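Local coordinates for protein cellulose hydrolase (Bacillus licheniformis, PDB 4YZT) that hydrolyses beta-1,4-glucan chains such as cellulose as a tri-modular family 5 endoglucanase, at residues Q191-N202 against P213-H223. Sequence-based numbering, arbitrary orientation.
Sequences QRLVIVGGLEDN and PDDDRIVLTYH
Arg217 reaches across to Gln191, where its NE donates to the backbone O of Gln191 at 2.7 Å; the acceptor lies in the guanidinium plane, and the donor meets a lone pair of that carbonyl. NH1 of Arg217 adds a weak second bond to the same oxygen. Bends at chi2 (-82°) and chi3 (-67°) fold the arginine back to this carbonyl, while Leu193 CD2 sits over one guanidinium face, 3.9 Å from CZ of Arg217. Replacing the arginine by an alanine is likely to cost the Gln191 carbonyl its NE and NH1 donors and Leu193 CD2 the guanidinium face packed against it.

From there strands 194-196 and 218-223 run parallel. Val194 N bonds to Arg217 O, Val219 N to Val194 O, and Val196 N to Val219 O at 2.9 Å, the last almost collinear with the carbonyl. Side chains alternate: Ile195 lies alongside Val219, both pointing to one face, and Ile195 CG2 meets Thr221 CB at 3.5 Å; on the other face Val196 CG2 touches Leu220 CD2 and Pro213 CD, each at 4.0 Å. Thr221 OG1 bonds onward to the carbonyl of Ile268 in the next strand.

Beyond Gly197 segment 191-202 loops away and returns at Asp201, whose O accepts from His223 N at 2.9 Å. Asp201 CB stands over the His223 ring, 3.8 Å from its centroid and 3° off the normal, a CH-pi contact. Both contacts are consistent with Asp201 helping to position this pocket histidine as a second-shell residue. The Asp201 carboxylate is anchored by Glu162 N, and His223 ND1 bonds to Glu162 OE2 and weakly to a bound glucose. These are neighbouring strands of a beta-alpha-beta unit, joined through helix 203-208, in the eight-stranded TIM barrel whose C-terminal strand ends carry the sugar site.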
loop_
_atom_site.group_PDB
_atom_site.type_symbol
_atom_site.label_atom_id
_atom_site.label_comp_id
_atom_site.label_asym_id
_atom_site.label_seq_id
_atom_site.Cartn_x
_atom_site.Cartn_y
_atom_site.Cartn_z
ATOM N N GLN A 191 -17.171 23.858 -13.185
ATOM C CA GLN A 191 -17.679 23.228 -11.973
ATOM C C GLN A 191 -16.979 21.924 -11.613
ATOM O O GLN A 191 -17.317 21.292 -10.604
ATOM C CB GLN A 191 -19.183 22.971 -12.111
ATOM C CG GLN A 191 -20.006 24.240 -12.297
ATOM C CD GLN A 191 -19.937 25.146 -11.083
ATOM O OE1 GLN A 191 -20.006 24.683 -9.938
ATOM N NE2 GLN A 191 -19.796 26.444 -11.320
ATOM N N ARG A 192 -16.003 21.512 -12.416
ATOM C CA ARG A 192 -15.336 20.237 -12.163
ATOM C C ARG A 192 -14.654 20.239 -10.795
ATOM O O ARG A 192 -14.108 21.260 -10.368
ATOM C CB ARG A 192 -14.320 19.927 -13.265
ATOM C CG ARG A 192 -13.739 18.520 -13.167
ATOM C CD ARG A 192 -12.861 18.177 -14.361
ATOM N NE ARG A 192 -13.547 18.442 -15.610
ATOM C CZ ARG A 192 -14.483 17.657 -16.140
ATOM N NH1 ARG A 192 -14.861 16.548 -15.522
ATOM N NH2 ARG A 192 -15.051 17.996 -17.284
ATOM N N LEU A 193 -14.738 19.121 -10.086
ATOM C CA LEU A 193 -14.032 19.002 -8.811
ATOM C C LEU A 193 -12.519 19.015 -9.051
ATOM O O LEU A 193 -12.010 18.284 -9.891
ATOM C CB LEU A 193 -14.460 17.737 -8.065
ATOM C CG LEU A 193 -15.917 17.760 -7.578
ATOM C CD1 LEU A 193 -16.284 16.434 -6.939
ATOM C CD2 LEU A 193 -16.145 18.920 -6.599
ATOM N N VAL A 194 -11.814 19.881 -8.325
ATOM C CA VAL A 194 -10.372 20.000 -8.449
ATOM C C VAL A 194 -9.729 19.707 -7.094
ATOM O O VAL A 194 -10.124 20.279 -6.069
ATOM C CB VAL A 194 -9.960 21.414 -8.951
ATOM C CG1 VAL A 194 -8.441 21.556 -8.978
ATOM C CG2 VAL A 194 -10.550 21.668 -10.331
ATOM N N ILE A 195 -8.744 18.811 -7.092
ATOM C CA ILE A 195 -8.151 18.321 -5.852
ATOM C C ILE A 195 -6.828 19.013 -5.543
ATOM O O ILE A 195 -5.900 18.960 -6.346
ATOM C CB ILE A 195 -7.914 16.798 -5.929
ATOM C CG1 ILE A 195 -9.223 16.069 -6.281
ATOM C CG2 ILE A 195 -7.356 16.267 -4.602
ATOM C CD1 ILE A 195 -8.993 14.674 -6.884
ATOM N N VAL A 196 -6.746 19.628 -4.366
ATOM C CA VAL A 196 -5.556 20.362 -3.942
ATOM C C VAL A 196 -5.094 19.916 -2.563
ATOM O O VAL A 196 -5.885 19.411 -1.757
ATOM C CB VAL A 196 -5.805 21.900 -3.907
ATOM C CG1 VAL A 196 -5.896 22.457 -5.316
ATOM C CG2 VAL A 196 -7.078 22.228 -3.110
ATOM N N GLY A 197 -3.808 20.111 -2.278
ATOM C CA GLY A 197 -3.312 19.824 -0.945
ATOM C C GLY A 197 -2.146 20.718 -0.600
ATOM O O GLY A 197 -1.879 21.679 -1.315
ATOM N N GLY A 198 -1.458 20.397 0.495
ATOM C CA GLY A 198 -0.273 21.135 0.893
ATOM C C GLY A 198 0.989 20.467 0.383
ATOM O O GLY A 198 0.924 19.516 -0.399
ATOM N N LEU A 199 2.144 20.980 0.812
ATOM C CA LEU A 199 3.427 20.385 0.443
ATOM C C LEU A 199 3.464 18.884 0.720
ATOM O O LEU A 199 3.044 18.438 1.784
ATOM C CB LEU A 199 4.575 21.066 1.190
ATOM C CG LEU A 199 4.861 22.460 0.645
ATOM C CD1 LEU A 199 5.755 23.253 1.597
ATOM C CD2 LEU A 199 5.496 22.329 -0.732
ATOM N N GLU A 200 3.955 18.132 -0.263
ATOM C CA GLU A 200 4.177 16.693 -0.153
ATOM C C GLU A 200 2.905 15.883 0.115
ATOM O O GLU A 200 2.994 14.738 0.559
ATOM C CB GLU A 200 5.227 16.410 0.942
ATOM C CG GLU A 200 6.584 17.032 0.636
ATOM C CD GLU A 200 7.682 16.600 1.599
ATOM O OE1 GLU A 200 7.373 16.261 2.760
ATOM O OE2 GLU A 200 8.863 16.602 1.193
ATOM N N ASP A 201 1.738 16.466 -0.195
ATOM C CA ASP A 201 0.443 15.870 0.128
ATOM C C ASP A 201 0.419 15.431 1.587
ATOM O O ASP A 201 -0.169 14.415 1.935
ATOM C CB ASP A 201 0.134 14.678 -0.796
ATOM C CG ASP A 201 -0.307 15.117 -2.187
ATOM O OD1 ASP A 201 -0.997 16.154 -2.301
ATOM O OD2 ASP A 201 0.046 14.433 -3.168
ATOM N N ASN A 202 1.079 16.201 2.440
ATOM C CA ASN A 202 1.239 15.805 3.828
ATOM C C ASN A 202 0.113 16.375 4.692
ATOM O O ASN A 202 -0.309 17.521 4.527
ATOM C CB ASN A 202 2.623 16.235 4.346
ATOM C CG ASN A 202 2.789 16.012 5.837
ATOM O OD1 ASN A 202 2.420 16.867 6.639
ATOM N ND2 ASN A 202 3.350 14.868 6.216
ATOM N N PRO A 213 -7.958 27.419 -1.717
ATOM C CA PRO A 213 -8.306 28.435 -2.712
ATOM C C PRO A 213 -9.758 28.878 -2.529
ATOM O O PRO A 213 -10.582 28.115 -2.005
ATOM C CB PRO A 213 -8.124 27.716 -4.050
ATOM C CG PRO A 213 -7.241 26.532 -3.753
ATOM C CD PRO A 213 -7.486 26.158 -2.322
ATOM N N ASP A 214 -10.060 30.098 -2.950
ATOM C CA ASP A 214 -11.414 30.631 -2.867
ATOM C C ASP A 214 -12.276 30.086 -4.003
ATOM O O ASP A 214 -12.431 30.725 -5.043
ATOM C CB ASP A 214 -11.378 32.160 -2.904
ATOM C CG ASP A 214 -12.707 32.783 -2.524
ATOM O OD1 ASP A 214 -13.516 32.091 -1.863
ATOM O OD2 ASP A 214 -12.928 33.968 -2.871
ATOM N N ASP A 215 -12.835 28.902 -3.789
ATOM C CA ASP A 215 -13.508 28.153 -4.838
ATOM C C ASP A 215 -14.400 27.144 -4.139
ATOM O O ASP A 215 -13.952 26.475 -3.211
ATOM C CB ASP A 215 -12.481 27.468 -5.740
ATOM C CG ASP A 215 -13.102 26.762 -6.938
ATOM O OD1 ASP A 215 -13.818 25.753 -6.745
ATOM O OD2 ASP A 215 -12.831 27.199 -8.083
ATOM N N ASP A 216 -15.658 27.032 -4.552
ATOM C CA ASP A 216 -16.560 26.143 -3.830
ATOM C C ASP A 216 -16.733 24.779 -4.502
ATOM O O ASP A 216 -17.650 24.038 -4.157
ATOM C CB ASP A 216 -17.926 26.816 -3.620
ATOM C CG ASP A 216 -18.544 27.287 -4.901
ATOM O OD1 ASP A 216 -19.479 28.111 -4.837
ATOM O OD2 ASP A 216 -18.096 26.841 -5.977
ATOM N N ARG A 217 -15.848 24.445 -5.442
ATOM C CA ARG A 217 -15.807 23.095 -6.009
ATOM C C ARG A 217 -14.392 22.498 -5.918
ATOM O O ARG A 217 -13.815 22.045 -6.919
ATOM C CB ARG A 217 -16.302 23.096 -7.463
ATOM C CG ARG A 217 -17.733 23.638 -7.641
ATOM C CD ARG A 217 -18.782 22.574 -7.342
ATOM N NE ARG A 217 -18.765 21.490 -8.319
ATOM C CZ ARG A 217 -19.399 20.330 -8.164
ATOM N NH1 ARG A 217 -19.329 19.402 -9.108
ATOM N NH2 ARG A 217 -20.104 20.092 -7.065
ATOM N N ILE A 218 -13.827 22.502 -4.714
ATOM C CA ILE A 218 -12.521 21.874 -4.512
ATOM C C ILE A 218 -12.636 20.723 -3.535
ATOM O O ILE A 218 -13.571 20.658 -2.749
ATOM C CB ILE A 218 -11.447 22.857 -3.986
ATOM C CG1 ILE A 218 -11.910 23.560 -2.708
ATOM C CG2 ILE A 218 -11.067 23.884 -5.054
ATOM C CD1 ILE A 218 -10.806 24.396 -2.056
ATOM N N VAL A 219 -11.672 19.813 -3.620
ATOM C CA VAL A 219 -11.541 18.667 -2.719
ATOM C C VAL A 219 -10.129 18.728 -2.132
ATOM O O VAL A 219 -9.165 19.067 -2.845
ATOM C CB VAL A 219 -11.781 17.337 -3.458
ATOM C CG1 VAL A 219 -11.533 16.124 -2.536
ATOM C CG2 VAL A 219 -13.198 17.298 -4.008
ATOM N N LEU A 220 -9.994 18.445 -0.839
ATOM C CA LEU A 220 -8.670 18.478 -0.212
ATOM C C LEU A 220 -8.084 17.072 -0.194
ATOM O O LEU A 220 -8.826 16.091 -0.178
ATOM C CB LEU A 220 -8.747 19.045 1.207
ATOM C CG LEU A 220 -9.490 20.382 1.342
ATOM C CD1 LEU A 220 -9.397 20.914 2.768
ATOM C CD2 LEU A 220 -8.994 21.409 0.322
ATOM N N THR A 221 -6.756 16.969 -0.194
ATOM C CA THR A 221 -6.132 15.658 -0.194
ATOM C C THR A 221 -4.890 15.598 0.684
ATOM O O THR A 221 -4.238 16.611 0.942
ATOM C CB THR A 221 -5.758 15.219 -1.636
ATOM O OG1 THR A 221 -5.508 13.801 -1.676
ATOM C CG2 THR A 221 -4.549 16.004 -2.159
ATOM N N TYR A 222 -4.605 14.396 1.163
ATOM C CA TYR A 222 -3.317 14.055 1.764
ATOM C C TYR A 222 -3.077 12.574 1.492
ATOM O O TYR A 222 -3.983 11.859 1.024
ATOM C CB TYR A 222 -3.285 14.370 3.271
ATOM C CG TYR A 222 -4.264 13.588 4.121
ATOM C CD1 TYR A 222 -3.870 12.427 4.778
ATOM C CD2 TYR A 222 -5.580 14.016 4.282
ATOM C CE1 TYR A 222 -4.765 11.707 5.555
ATOM C CE2 TYR A 222 -6.486 13.298 5.067
ATOM C CZ TYR A 222 -6.069 12.144 5.698
ATOM O OH TYR A 222 -6.944 11.422 6.481
ATOM N N HIS A 223 -1.855 12.122 1.755
ATOM C CA HIS A 223 -1.532 10.702 1.689
ATOM C C HIS A 223 -1.224 10.216 3.100
ATOM O O HIS A 223 -0.763 10.991 3.954
ATOM C CB HIS A 223 -0.337 10.443 0.760
ATOM C CG HIS A 223 -0.577 10.855 -0.661
ATOM N ND1 HIS A 223 0.415 10.829 -1.617
ATOM C CD2 HIS A 223 -1.700 11.286 -1.290
ATOM C CE1 HIS A 223 -0.085 11.234 -2.776
ATOM N NE2 HIS A 223 -1.365 11.526 -2.600
HETATM O O HOH W 1 -18.600 18.870 -11.344
HETATM O O HOH W 2 -1.780 17.794 1.704
#